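Local coordinates for protein putative transcriptional regulator (Streptomyces coelicolor, PDB 2HXI) that probably binds DNA and regulates transcription as a dimer of the TetR family, at residues 32-37 / 53-58; 40-45 / 75-80; 101-106 / 229-234; 162-167 / 224-229. One frame throughout, in Å; residues are numbered along the deposited sequence.

Contact 1 of 4, residues 32-37 / 53-58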
loop_
_atom_site.group_PDB
_atom_site.type_symbol
_atom_site.label_atom_id
_atom_site.label_comp_id
_atom_site.label_asym_id
_atom_site.label_seq_id
_atom_site.Cartn_x
_atom_site.Cartn_y
_atom_site.Cartn_z
ATOM N N GLU B 32 -6.122 25.457 -11.824
ATOM C CA GLU B 32 -6.610 25.305 -10.437
ATOM C C GLU B 32 -8.135 25.065 -10.315
ATOM O O GLU B 32 -8.558 24.112 -9.668
ATOM C CB GLU B 32 -6.104 26.437 -9.523
ATOM C CG GLU B 32 -4.570 26.391 -9.241
ATOM C CD GLU B 32 -3.675 26.880 -10.418
ATOM O OE1 GLU B 32 -4.210 27.431 -11.425
ATOM O OE2 GLU B 32 -2.421 26.716 -10.310
ATOM N N GLN B 33 -8.952 25.888 -10.968
ATOM C CA GLN B 33 -10.400 25.682 -11.021
ATOM C C GLN B 33 -10.864 24.344 -11.655
ATOM O O GLN B 33 -11.813 23.697 -11.183
ATOM C CB GLN B 33 -11.069 26.872 -11.709
ATOM C CG GLN B 33 -11.005 28.136 -10.876
ATOM C CD GLN B 33 -11.484 29.290 -11.642
ATOM O OE1 GLN B 33 -10.969 29.579 -12.734
ATOM N NE2 GLN B 33 -12.521 29.952 -11.124
ATOM N N ILE B 34 -10.244 23.985 -12.771
ATOM C CA ILE B 34 -10.483 22.709 -13.416
ATOM C C ILE B 34 -10.200 21.545 -12.426
ATOM O O ILE B 34 -11.021 20.634 -12.273
ATOM C CB ILE B 34 -9.615 22.587 -14.706
ATOM C CG1 ILE B 34 -10.030 23.704 -15.725
ATOM C CG2 ILE B 34 -9.750 21.216 -15.313
ATOM C CD1 ILE B 34 -9.011 23.835 -16.938
ATOM N N LEU B 35 -9.040 21.612 -11.762
ATOM C CA LEU B 35 -8.617 20.534 -10.843
ATOM C C LEU B 35 -9.590 20.391 -9.662
ATOM O O LEU B 35 -9.914 19.254 -9.257
ATOM C CB LEU B 35 -7.216 20.876 -10.331
ATOM C CG LEU B 35 -6.192 20.820 -11.452
ATOM C CD1 LEU B 35 -4.877 21.383 -10.901
ATOM C CD2 LEU B 35 -6.005 19.498 -12.004
ATOM N N ASP B 36 -10.032 21.511 -9.121
ATOM C CA ASP B 36 -11.010 21.538 -8.049
ATOM C C ASP B 36 -12.395 21.023 -8.481
ATOM O O ASP B 36 -13.099 20.337 -7.717
ATOM C CB ASP B 36 -11.117 22.940 -7.450
ATOM C CG ASP B 36 -9.984 23.266 -6.452
ATOM O OD1 ASP B 36 -9.132 22.393 -6.112
ATOM O OD2 ASP B 36 -9.935 24.444 -6.043
ATOM N N ALA B 37 -12.799 21.338 -9.708
ATOM C CA ALA B 37 -14.059 20.754 -10.206
ATOM C C ALA B 37 -13.917 19.249 -10.309
ATOM O O ALA B 37 -14.833 18.465 -9.971
ATOM C CB ALA B 37 -14.424 21.362 -11.572
ATOM N N ARG B 53 -14.591 13.746 -20.518
ATOM C CA ARG B 53 -15.845 14.232 -21.126
ATOM C C ARG B 53 -16.781 14.870 -20.102
ATOM O O ARG B 53 -17.235 15.999 -20.323
ATOM C CB ARG B 53 -16.547 13.059 -21.840
ATOM C CG ARG B 53 -17.848 13.507 -22.576
ATOM C CD ARG B 53 -18.585 12.241 -23.154
ATOM N NE ARG B 53 -18.739 11.144 -22.154
ATOM C CZ ARG B 53 -19.647 11.063 -21.166
ATOM N NH1 ARG B 53 -20.585 11.968 -20.983
ATOM N NH2 ARG B 53 -19.627 10.033 -20.322
ATOM N N LYS B 54 -17.035 14.166 -18.991
ATOM C CA LYS B 54 -17.907 14.694 -17.906
ATOM C C LYS B 54 -17.326 15.944 -17.262
ATOM O O LYS B 54 -18.030 16.944 -17.028
ATOM C CB LYS B 54 -18.216 13.618 -16.850
ATOM C CG LYS B 54 -19.170 14.190 -15.687
ATOM C CD LYS B 54 -19.486 13.096 -14.606
ATOM C CE LYS B 54 -20.651 13.512 -13.643
ATOM N NZ LYS B 54 -20.707 12.702 -12.330
ATOM N N LEU B 55 -15.996 15.923 -17.028
ATOM C CA LEU B 55 -15.350 17.082 -16.448
ATOM C C LEU B 55 -15.538 18.283 -17.379
ATOM O O LEU B 55 -15.913 19.379 -16.948
ATOM C CB LEU B 55 -13.829 16.815 -16.246
ATOM C CG LEU B 55 -13.055 18.013 -15.699
ATOM C CD1 LEU B 55 -13.545 18.505 -14.332
ATOM C CD2 LEU B 55 -11.530 17.567 -15.597
ATOM N N ALA B 56 -15.332 18.078 -18.690
ATOM C CA ALA B 56 -15.435 19.209 -19.640
ATOM C C ALA B 56 -16.851 19.815 -19.652
ATOM O O ALA B 56 -17.040 21.038 -19.697
ATOM C CB ALA B 56 -15.049 18.730 -21.056
ATOM N N ALA B 57 -17.805 18.915 -19.641
ATOM C CA ALA B 57 -19.215 19.237 -19.680
ATOM C C ALA B 57 -19.620 20.034 -18.446
ATOM O O ALA B 57 -20.358 20.976 -18.553
ATOM C CB ALA B 57 -20.002 17.975 -19.729
ATOM N N SER B 58 -19.072 19.684 -17.291
ATOM C CA SER B 58 -19.339 20.423 -16.056
ATOM C C SER B 58 -18.779 21.855 -16.107
ATOM O O SER B 58 -19.265 22.769 -15.395
ATOM C CB SER B 58 -18.748 19.595 -14.899
ATOM O OG SER B 58 -17.373 19.899 -14.698
#
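Leu55 reaches from helix 52-58 to Ile34 and Ala37 on helix 31-43. Its CA is 7.4 Å from the CA of Ala37, the closest CA pair of the two segments. CB points at the opposing helix but does not yet touch it. CG lies anti to the backbone N (chi1 177°), and this carries the branch straight on into the interface. There the two methyls divide the work. Leu55 CD1 sits 3.9 Å from the backbone O of Ile34 and 4.1 Å from CB of Ala37. It therefore packs on a backbone carbonyl oxygen as well as on a side chain. CD2 turns to Ile34, whose CG2 is 4.1 Å from Leu55 CD2. The Ile34 and Leu55 side chains run at roughly a right angle to each other, so they meet by their methyls and not along their length. The contact is wholly apolar in its side chains. At the end of the short helix, Ser58 OG donates to the backbone O of Leu55 at 2.7 Å. OG approaches off the carbonyl axis, at a C=O...OG angle of 128° and tilted 19° from the carbonyl plane. The bond turns the hydroxyl back onto its own helix.

Residues 53-58 belong to the predicted helix-turn-helix, probably as its first helix, and helix 31-43 packs behind it, as in other TetR-family DNA-binding domains. Leu66 of helix 63-66 touches both Ile34 and Leu55 and so closes this three-helix packing. Leu35, on another face of helix 31-43, packs on Ala79 and Val80 of helix 73-88.

Contact 2 of 4, residues 40-45 / 75-80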
loop_
_atom_site.group_PDB
_atom_site.type_symbol
_atom_site.label_atom_id
_atom_site.label_comp_id
_atom_site.label_asym_id
_atom_site.label_seq_id
_atom_site.Cartn_x
_atom_site.Cartn_y
_atom_site.Cartn_z
ATOM N N GLU B 40 -14.184 17.317 -6.981
ATOM C CA GLU B 40 -15.522 17.151 -6.491
ATOM C C GLU B 40 -16.221 16.083 -7.280
ATOM O O GLU B 40 -16.872 15.211 -6.710
ATOM C CB GLU B 40 -16.280 18.462 -6.521
ATOM C CG GLU B 40 -17.748 18.173 -6.171
ATOM C CD GLU B 40 -18.538 19.390 -5.734
ATOM O OE1 GLU B 40 -18.043 20.527 -5.859
ATOM O OE2 GLU B 40 -19.668 19.189 -5.277
ATOM N N LEU B 41 -16.066 16.094 -8.599
ATOM C CA LEU B 41 -16.697 15.053 -9.410
ATOM C C LEU B 41 -16.260 13.670 -8.996
ATOM O O LEU B 41 -17.078 12.742 -8.959
ATOM C CB LEU B 41 -16.462 15.256 -10.931
ATOM C CG LEU B 41 -17.183 16.504 -11.416
ATOM C CD1 LEU B 41 -16.719 16.817 -12.837
ATOM C CD2 LEU B 41 -18.719 16.305 -11.401
ATOM N N LEU B 42 -14.958 13.534 -8.673
ATOM C CA LEU B 42 -14.394 12.288 -8.225
ATOM C C LEU B 42 -14.901 11.782 -6.860
ATOM O O LEU B 42 -14.869 10.569 -6.620
ATOM C CB LEU B 42 -12.868 12.357 -8.260
ATOM C CG LEU B 42 -12.261 12.173 -9.659
ATOM C CD1 LEU B 42 -10.917 12.923 -9.797
ATOM C CD2 LEU B 42 -12.036 10.708 -10.121
ATOM N N LEU B 43 -15.317 12.689 -5.986
ATOM C CA LEU B 43 -15.947 12.307 -4.729
ATOM C C LEU B 43 -17.097 11.375 -5.050
ATOM O O LEU B 43 -16.931 10.147 -5.050
ATOM C CB LEU B 43 -16.463 13.524 -3.984
ATOM C CG LEU B 43 -15.503 14.112 -2.984
ATOM C CD1 LEU B 43 -16.209 15.136 -2.134
ATOM C CD2 LEU B 43 -14.901 13.047 -2.077
ATOM N N ALA B 44 -18.239 11.971 -5.405
ATOM C CA ALA B 44 -19.470 11.219 -5.603
ATOM C C ALA B 44 -19.385 10.551 -6.945
ATOM O O ALA B 44 -19.515 11.208 -7.981
ATOM C CB ALA B 44 -20.688 12.125 -5.521
ATOM N N GLY B 45 -19.140 9.244 -6.915
ATOM C CA GLY B 45 -18.879 8.504 -8.125
ATOM C C GLY B 45 -20.144 7.980 -8.787
ATOM O O GLY B 45 -21.107 8.726 -9.013
ATOM N N GLU B 75 -1.734 12.637 -16.160
ATOM C CA GLU B 75 -1.181 13.919 -15.688
ATOM C C GLU B 75 -2.286 14.763 -15.057
ATOM O O GLU B 75 -2.060 15.510 -14.094
ATOM C CB GLU B 75 -0.492 14.706 -16.803
ATOM C CG GLU B 75 0.957 14.305 -17.098
ATOM C CD GLU B 75 1.763 13.948 -15.842
ATOM O OE1 GLU B 75 2.163 14.855 -15.065
ATOM O OE2 GLU B 75 2.006 12.743 -15.640
ATOM N N LEU B 76 -3.483 14.650 -15.631
ATOM C CA LEU B 76 -4.674 15.312 -15.077
ATOM C C LEU B 76 -4.960 14.742 -13.680
ATOM O O LEU B 76 -5.069 15.490 -12.752
ATOM C CB LEU B 76 -5.878 15.091 -16.012
ATOM C CG LEU B 76 -7.240 15.693 -15.665
ATOM C CD1 LEU B 76 -8.268 15.413 -16.774
ATOM C CD2 LEU B 76 -7.783 15.134 -14.444
ATOM N N LEU B 77 -5.072 13.425 -13.551
ATOM C CA LEU B 77 -5.302 12.758 -12.246
ATOM C C LEU B 77 -4.223 13.035 -11.216
ATOM O O LEU B 77 -4.537 13.242 -10.067
ATOM C CB LEU B 77 -5.544 11.259 -12.390
ATOM C CG LEU B 77 -6.882 10.880 -13.060
ATOM C CD1 LEU B 77 -7.100 9.379 -13.107
ATOM C CD2 LEU B 77 -8.101 11.607 -12.411
ATOM N N ARG B 78 -2.955 13.042 -11.597
ATOM C CA ARG B 78 -1.898 13.443 -10.658
ATOM C C ARG B 78 -2.113 14.852 -10.182
ATOM O O ARG B 78 -1.918 15.153 -9.013
ATOM C CB ARG B 78 -0.504 13.417 -11.331
ATOM C CG ARG B 78 0.018 12.068 -11.723
ATOM C CD ARG B 78 1.467 12.264 -12.159
ATOM N NE ARG B 78 2.358 12.732 -11.084
ATOM C CZ ARG B 78 3.440 13.491 -11.287
ATOM N NH1 ARG B 78 3.750 13.901 -12.511
ATOM N NH2 ARG B 78 4.228 13.850 -10.280
ATOM N N ALA B 79 -2.534 15.732 -11.102
ATOM C CA ALA B 79 -2.690 17.117 -10.795
ATOM C C ALA B 79 -3.870 17.286 -9.848
ATOM O O ALA B 79 -3.831 18.082 -8.941
ATOM C CB ALA B 79 -2.883 17.929 -12.078
ATOM N N VAL B 80 -4.905 16.485 -10.068
ATOM C CA VAL B 80 -6.012 16.502 -9.112
ATOM C C VAL B 80 -5.555 15.931 -7.718
ATOM O O VAL B 80 -5.942 16.432 -6.682
ATOM C CB VAL B 80 -7.178 15.634 -9.635
ATOM C CG1 VAL B 80 -8.327 15.794 -8.670
ATOM C CG2 VAL B 80 -7.625 16.138 -11.055
#
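Leu42 and Val80 hold the nearest backbone positions of these two helical segments, yet their CA atoms are 9.4 Å apart. Side chains alone bridge such a gap. Segment 40-45 is the tail of helix 31-43 running into a loop, and Gly45 there is poorly ordered. Segment 75-80 is regular helix throughout.

Almost everything passes through one methyl. Leu42 CD1 lies 4.0 Å from Val80 CG1 and 4.1 Å from Leu77 CD2. The directions from Leu42 CD1 to these two methyls are nearly at a right angle, and so the leucine tip fits between residues one helical turn apart. Leu42 has CG anti to its carbonyl carbon (chi1 -79°), and its extended second torsion pushes CD1 forward. Leu77 starts off along the interface, and only its CD2 turns in.

Both helices belong to the N-terminal TetR-family domain. The longer helix 73-88 follows the helix-turn-helix and packs against helix 31-43. Gln118 of helix 117-126 touches both Leu42 and Leu77, which joins the contact to the C-terminal part of the protein.

On another face of helix 73-88, Arg78 and Glu75 form a salt bridge. Glu75 approaches the guanidinium edge in its plane, with NH1 of Arg78 3.2 Å from OE1 of Glu75, but the hydrogen bond is weak. Arg78 NE is bound separately by the backbone O of Gly127.

Contact 3 of 4, residues 101-106 / 229-234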
loop_
_atom_site.group_PDB
_atom_site.type_symbol
_atom_site.label_atom_id
_atom_site.label_comp_id
_atom_site.label_asym_id
_atom_site.label_seq_id
_atom_site.Cartn_x
_atom_site.Cartn_y
_atom_site.Cartn_z
ATOM N N ARG B 101 4.056 16.291 14.892
ATOM C CA ARG B 101 3.883 16.998 13.599
ATOM C C ARG B 101 3.816 15.980 12.464
ATOM O O ARG B 101 2.882 16.026 11.614
ATOM C CB ARG B 101 5.076 17.966 13.390
ATOM C CG ARG B 101 4.981 19.200 14.308
ATOM C CD ARG B 101 6.299 19.998 14.301
ATOM N NE ARG B 101 6.563 20.598 13.002
ATOM C CZ ARG B 101 7.685 21.265 12.720
ATOM N NH1 ARG B 101 8.633 21.366 13.655
ATOM N NH2 ARG B 101 7.839 21.837 11.511
ATOM N N LEU B 102 4.707 15.003 12.467
ATOM C CA LEU B 102 4.701 14.005 11.380
ATOM C C LEU B 102 3.424 13.175 11.457
ATOM O O LEU B 102 2.844 12.865 10.438
ATOM C CB LEU B 102 5.955 13.087 11.486
ATOM C CG LEU B 102 7.312 13.761 11.163
ATOM C CD1 LEU B 102 8.444 12.721 11.392
ATOM C CD2 LEU B 102 7.246 14.327 9.687
ATOM N N THR B 103 2.966 12.912 12.685
ATOM C CA THR B 103 1.738 12.095 12.898
ATOM C C THR B 103 0.540 12.885 12.411
ATOM O O THR B 103 -0.311 12.349 11.699
ATOM C CB THR B 103 1.612 11.678 14.399
ATOM O OG1 THR B 103 2.776 10.907 14.767
ATOM C CG2 THR B 103 0.361 10.818 14.567
ATOM N N ALA B 104 0.516 14.171 12.750
ATOM C CA ALA B 104 -0.575 15.053 12.314
ATOM C C ALA B 104 -0.688 15.147 10.798
ATOM O O ALA B 104 -1.793 15.100 10.238
ATOM C CB ALA B 104 -0.471 16.446 13.021
ATOM N N VAL B 105 0.432 15.341 10.125
ATOM C CA VAL B 105 0.399 15.321 8.686
ATOM C C VAL B 105 -0.113 13.956 8.126
ATOM O O VAL B 105 -0.969 13.923 7.264
ATOM C CB VAL B 105 1.792 15.657 8.119
ATOM C CG1 VAL B 105 1.858 15.418 6.559
ATOM C CG2 VAL B 105 2.167 17.092 8.482
ATOM N N ALA B 106 0.482 12.836 8.557
ATOM C CA ALA B 106 0.057 11.511 8.112
ATOM C C ALA B 106 -1.497 11.332 8.321
ATOM O O ALA B 106 -2.214 10.834 7.400
ATOM C CB ALA B 106 0.813 10.466 8.906
ATOM N N ALA B 229 5.250 3.055 15.187
ATOM C CA ALA B 229 6.414 2.148 15.219
ATOM C C ALA B 229 7.525 2.797 14.369
ATOM O O ALA B 229 8.737 2.797 14.695
ATOM C CB ALA B 229 6.054 0.808 14.602
ATOM N N HIS B 230 7.128 3.303 13.213
ATOM C CA HIS B 230 8.130 3.858 12.301
ATOM C C HIS B 230 8.789 5.125 12.907
ATOM O O HIS B 230 10.003 5.306 12.850
ATOM C CB HIS B 230 7.509 4.196 10.956
ATOM C CG HIS B 230 8.543 4.506 9.907
ATOM N ND1 HIS B 230 9.249 3.513 9.267
ATOM C CD2 HIS B 230 9.050 5.692 9.445
ATOM C CE1 HIS B 230 10.092 4.069 8.401
ATOM N NE2 HIS B 230 10.032 5.386 8.533
ATOM N N LEU B 231 7.985 5.996 13.494
ATOM C CA LEU B 231 8.508 7.230 14.098
ATOM C C LEU B 231 9.390 6.893 15.329
ATOM O O LEU B 231 10.331 7.595 15.598
ATOM C CB LEU B 231 7.389 8.253 14.414
ATOM C CG LEU B 231 6.460 8.640 13.222
ATOM C CD1 LEU B 231 5.535 9.769 13.706
ATOM C CD2 LEU B 231 7.319 9.099 12.053
ATOM N N ALA B 232 9.108 5.772 16.017
ATOM C CA ALA B 232 9.956 5.348 17.153
ATOM C C ALA B 232 11.309 4.948 16.591
ATOM O O ALA B 232 12.331 5.214 17.243
ATOM C CB ALA B 232 9.312 4.135 17.878
ATOM N N HIS B 233 11.324 4.331 15.418
ATOM C CA HIS B 233 12.603 3.963 14.741
ATOM C C HIS B 233 13.418 5.234 14.402
ATOM O O HIS B 233 14.659 5.315 14.629
ATOM C CB HIS B 233 12.330 3.073 13.487
ATOM C CG HIS B 233 13.199 3.366 12.271
ATOM N ND1 HIS B 233 14.420 2.758 12.044
ATOM C CD2 HIS B 233 12.937 4.119 11.173
ATOM C CE1 HIS B 233 14.889 3.165 10.877
ATOM N NE2 HIS B 233 14.026 4.019 10.344
ATOM N N LEU B 234 12.716 6.253 13.891
ATOM C CA LEU B 234 13.422 7.506 13.563
ATOM C C LEU B 234 13.938 8.096 14.867
ATOM O O LEU B 234 15.027 8.631 14.873
ATOM C CB LEU B 234 12.548 8.540 12.846
ATOM C CG LEU B 234 12.116 8.017 11.470
ATOM C CD1 LEU B 234 11.052 8.983 10.920
ATOM C CD2 LEU B 234 13.309 7.907 10.565
#
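Leu231 packs on Leu102 and Thr103 where helix 219-237 meets helix 98-113 in the all-helical C-terminal domain of the TetR fold. Helix 219-237 also lies at the subunit interface, and Ala229, His230 and His233 pack against the second subunit. Ala229 begins the segment and packs on His233 of the second subunit. His230 follows and makes no contact with residues 101-106. It touches Leu164 of its own chain and Ala229 of the second subunit. One face of its ring is met near the rim by CD2 of His233, 3.9 Å above the plane of the His230 ring.

Leu231 carries the contact; its CA is 8.2 Å from the CA of Leu102. Leu231 CD2 lies 3.8 Å from Leu102 CD1. Leu231 CD1 lies 4.0 Å from Leu102 CB and 3.2 Å from Thr103 OG1. This last approach is tight for a methyl and a hydroxyl. The hydroxyl stands beside its own backbone N (chi1 -60°), which lets OG1 hydrogen-bond to the backbone O of Lys99 one turn earlier. Its polar need is thus met within its own helix.

His233 comes next on the dimer side. The edge of its ring faces the backbone O of His230 in plane, and the residue also packs on Arg157. Leu234 returns to the inner side, where its CD1 stops 4.6 Å from CD1 of Leu102.

Contact 4 of 4, residues 162-167 / 224-229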
loop_
_atom_site.group_PDB
_atom_site.type_symbol
_atom_site.label_atom_id
_atom_site.label_comp_id
_atom_site.label_asym_id
_atom_site.label_seq_id
_atom_site.Cartn_x
_atom_site.Cartn_y
_atom_site.Cartn_z
ATOM N N VAL B 162 7.385 8.599 3.528
ATOM C CA VAL B 162 6.264 8.851 2.584
ATOM C C VAL B 162 5.873 7.627 1.811
ATOM O O VAL B 162 4.708 7.436 1.588
ATOM C CB VAL B 162 6.554 10.056 1.660
ATOM C CG1 VAL B 162 5.472 10.244 0.581
ATOM C CG2 VAL B 162 6.671 11.316 2.567
ATOM N N ILE B 163 6.834 6.802 1.414
ATOM C CA ILE B 163 6.468 5.466 0.885
ATOM C C ILE B 163 5.564 4.711 1.901
ATOM O O ILE B 163 4.565 4.130 1.533
ATOM C CB ILE B 163 7.683 4.635 0.604
ATOM C CG1 ILE B 163 8.324 5.104 -0.732
ATOM C CG2 ILE B 163 7.288 3.141 0.487
ATOM C CD1 ILE B 163 9.707 4.583 -1.054
ATOM N N LEU B 164 5.955 4.700 3.164
ATOM C CA LEU B 164 5.108 4.000 4.169
ATOM C C LEU B 164 3.675 4.577 4.206
ATOM O O LEU B 164 2.699 3.826 4.071
ATOM C CB LEU B 164 5.766 4.104 5.533
ATOM C CG LEU B 164 5.031 3.482 6.687
ATOM C CD1 LEU B 164 4.595 2.009 6.542
ATOM C CD2 LEU B 164 5.756 3.643 7.992
ATOM N N ILE B 165 3.570 5.869 4.417
ATOM C CA ILE B 165 2.255 6.550 4.583
ATOM C C ILE B 165 1.372 6.339 3.344
ATOM O O ILE B 165 0.189 5.927 3.430
ATOM C CB ILE B 165 2.437 8.059 4.834
ATOM C CG1 ILE B 165 3.068 8.263 6.203
ATOM C CG2 ILE B 165 1.059 8.782 4.811
ATOM C CD1 ILE B 165 3.585 9.676 6.463
ATOM N N SER B 166 1.942 6.653 2.193
ATOM C CA SER B 166 1.247 6.449 0.910
ATOM C C SER B 166 0.842 5.025 0.635
ATOM O O SER B 166 -0.290 4.760 0.202
ATOM C CB SER B 166 2.058 7.092 -0.223
ATOM O OG SER B 166 3.225 6.344 -0.535
ATOM N N SER B 167 1.721 4.084 0.945
ATOM C CA SER B 167 1.436 2.667 0.700
ATOM C C SER B 167 0.262 2.252 1.539
ATOM O O SER B 167 -0.604 1.543 1.031
ATOM C CB SER B 167 2.603 1.776 1.065
ATOM O OG SER B 167 3.647 1.932 0.065
ATOM N N GLU B 224 -2.249 3.957 12.523
ATOM C CA GLU B 224 -1.623 4.678 13.592
ATOM C C GLU B 224 -0.492 3.913 14.295
ATOM O O GLU B 224 0.563 4.482 14.621
ATOM C CB GLU B 224 -2.712 5.097 14.566
ATOM C CG GLU B 224 -3.571 6.209 13.922
ATOM C CD GLU B 224 -4.668 6.708 14.824
ATOM O OE1 GLU B 224 -4.380 6.949 16.017
ATOM O OE2 GLU B 224 -5.806 6.898 14.310
ATOM N N GLU B 225 -0.685 2.619 14.508
ATOM C CA GLU B 225 0.304 1.796 15.222
ATOM C C GLU B 225 1.550 1.510 14.384
ATOM O O GLU B 225 2.695 1.494 14.885
ATOM C CB GLU B 225 -0.339 0.488 15.720
ATOM C CG GLU B 225 -1.337 0.730 16.860
ATOM C CD GLU B 225 -2.183 -0.509 17.172
ATOM O OE1 GLU B 225 -1.676 -1.621 17.004
ATOM O OE2 GLU B 225 -3.368 -0.306 17.597
ATOM N N ILE B 226 1.327 1.342 13.113
ATOM C CA ILE B 226 2.440 1.087 12.187
ATOM C C ILE B 226 3.220 2.392 12.030
ATOM O O ILE B 226 4.476 2.412 11.998
ATOM C CB ILE B 226 1.894 0.556 10.832
ATOM C CG1 ILE B 226 1.331 -0.891 10.936
ATOM C CG2 ILE B 226 2.968 0.645 9.735
ATOM C CD1 ILE B 226 0.427 -1.250 9.780
ATOM N N LEU B 227 2.494 3.498 11.901
ATOM C CA LEU B 227 3.164 4.819 11.836
ATOM C C LEU B 227 3.964 5.107 13.096
ATOM O O LEU B 227 5.138 5.511 13.023
ATOM C CB LEU B 227 2.096 5.909 11.610
ATOM C CG LEU B 227 2.673 7.326 11.497
ATOM C CD1 LEU B 227 3.632 7.469 10.297
ATOM C CD2 LEU B 227 1.494 8.301 11.432
ATOM N N ALA B 228 3.373 4.834 14.271
ATOM C CA ALA B 228 4.068 5.157 15.547
ATOM C C ALA B 228 5.332 4.305 15.652
ATOM O O ALA B 228 6.387 4.802 16.095
ATOM C CB ALA B 228 3.144 4.819 16.685
ATOM N N ALA B 229 5.250 3.055 15.187
ATOM C CA ALA B 229 6.414 2.148 15.219
ATOM C C ALA B 229 7.525 2.797 14.369
ATOM O O ALA B 229 8.737 2.797 14.695
ATOM C CB ALA B 229 6.054 0.808 14.602
#
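Helices 154-173 and 219-237 line the subunit interface, and Leu164 meets Ile226 between them. The nearest CA atoms belong to Ile165 and Leu227, 7.5 Å apart. Leu164 has CG anti to the backbone N (chi1 178°), which sends the branch toward helix 219-237. Its CD1 ends 3.8 Å from Ile226 CG2, the methyl that branches at the CB of Ile226. The Ile165 side chain starts off to one side but then approaches, with Ile165 CG1 4.2 Å from Leu227 CD1. Ala106 of helix 98-113 touches both Ile165 and Leu227 and covers this side.

In the TetR family such a helix pair from each subunit usually forms a four-helix dimer bundle, and the partners here are consistent with that. Leu164 packs on Leu164 of the second subunit, and Glu225 OE1 makes a salt bridge with Arg160 of the second subunit.

The buried serines of helix 154-173 fold back on their own helix. Ser166 OG donates to Val162 O at 2.8 Å, and Ser167 OG to Ile163 O at 2.8 Å. Each carbonyl also takes the backbone N-H of the same serine, from the opposite face of its plane. Ser167 OG is further bonded to Arg219 of the second subunit.

From the N terminus, helix 31-43 enters contact 1 and contact 2 in turn. Contact 1 closes the short loop back from residues 53-58. Contact 2 then closes a longer one from residues 75-80. Their segments alternate along the chain, so the two loops cross, and their centres are 9 Å apart. Together they knit the DNA-binding domain. The chain continues to helix 98-113, where contact 3 opens a long loop that residues 229-234 close. Contact 4 is nested inside it and shares Ala229 with it. Contact 3 ties helix 219-237 to helix 98-113, and contact 4 ties it to helix 154-173 at the subunit interface. Contacts 1 and 3 lie about 35 Å apart, centre to centre.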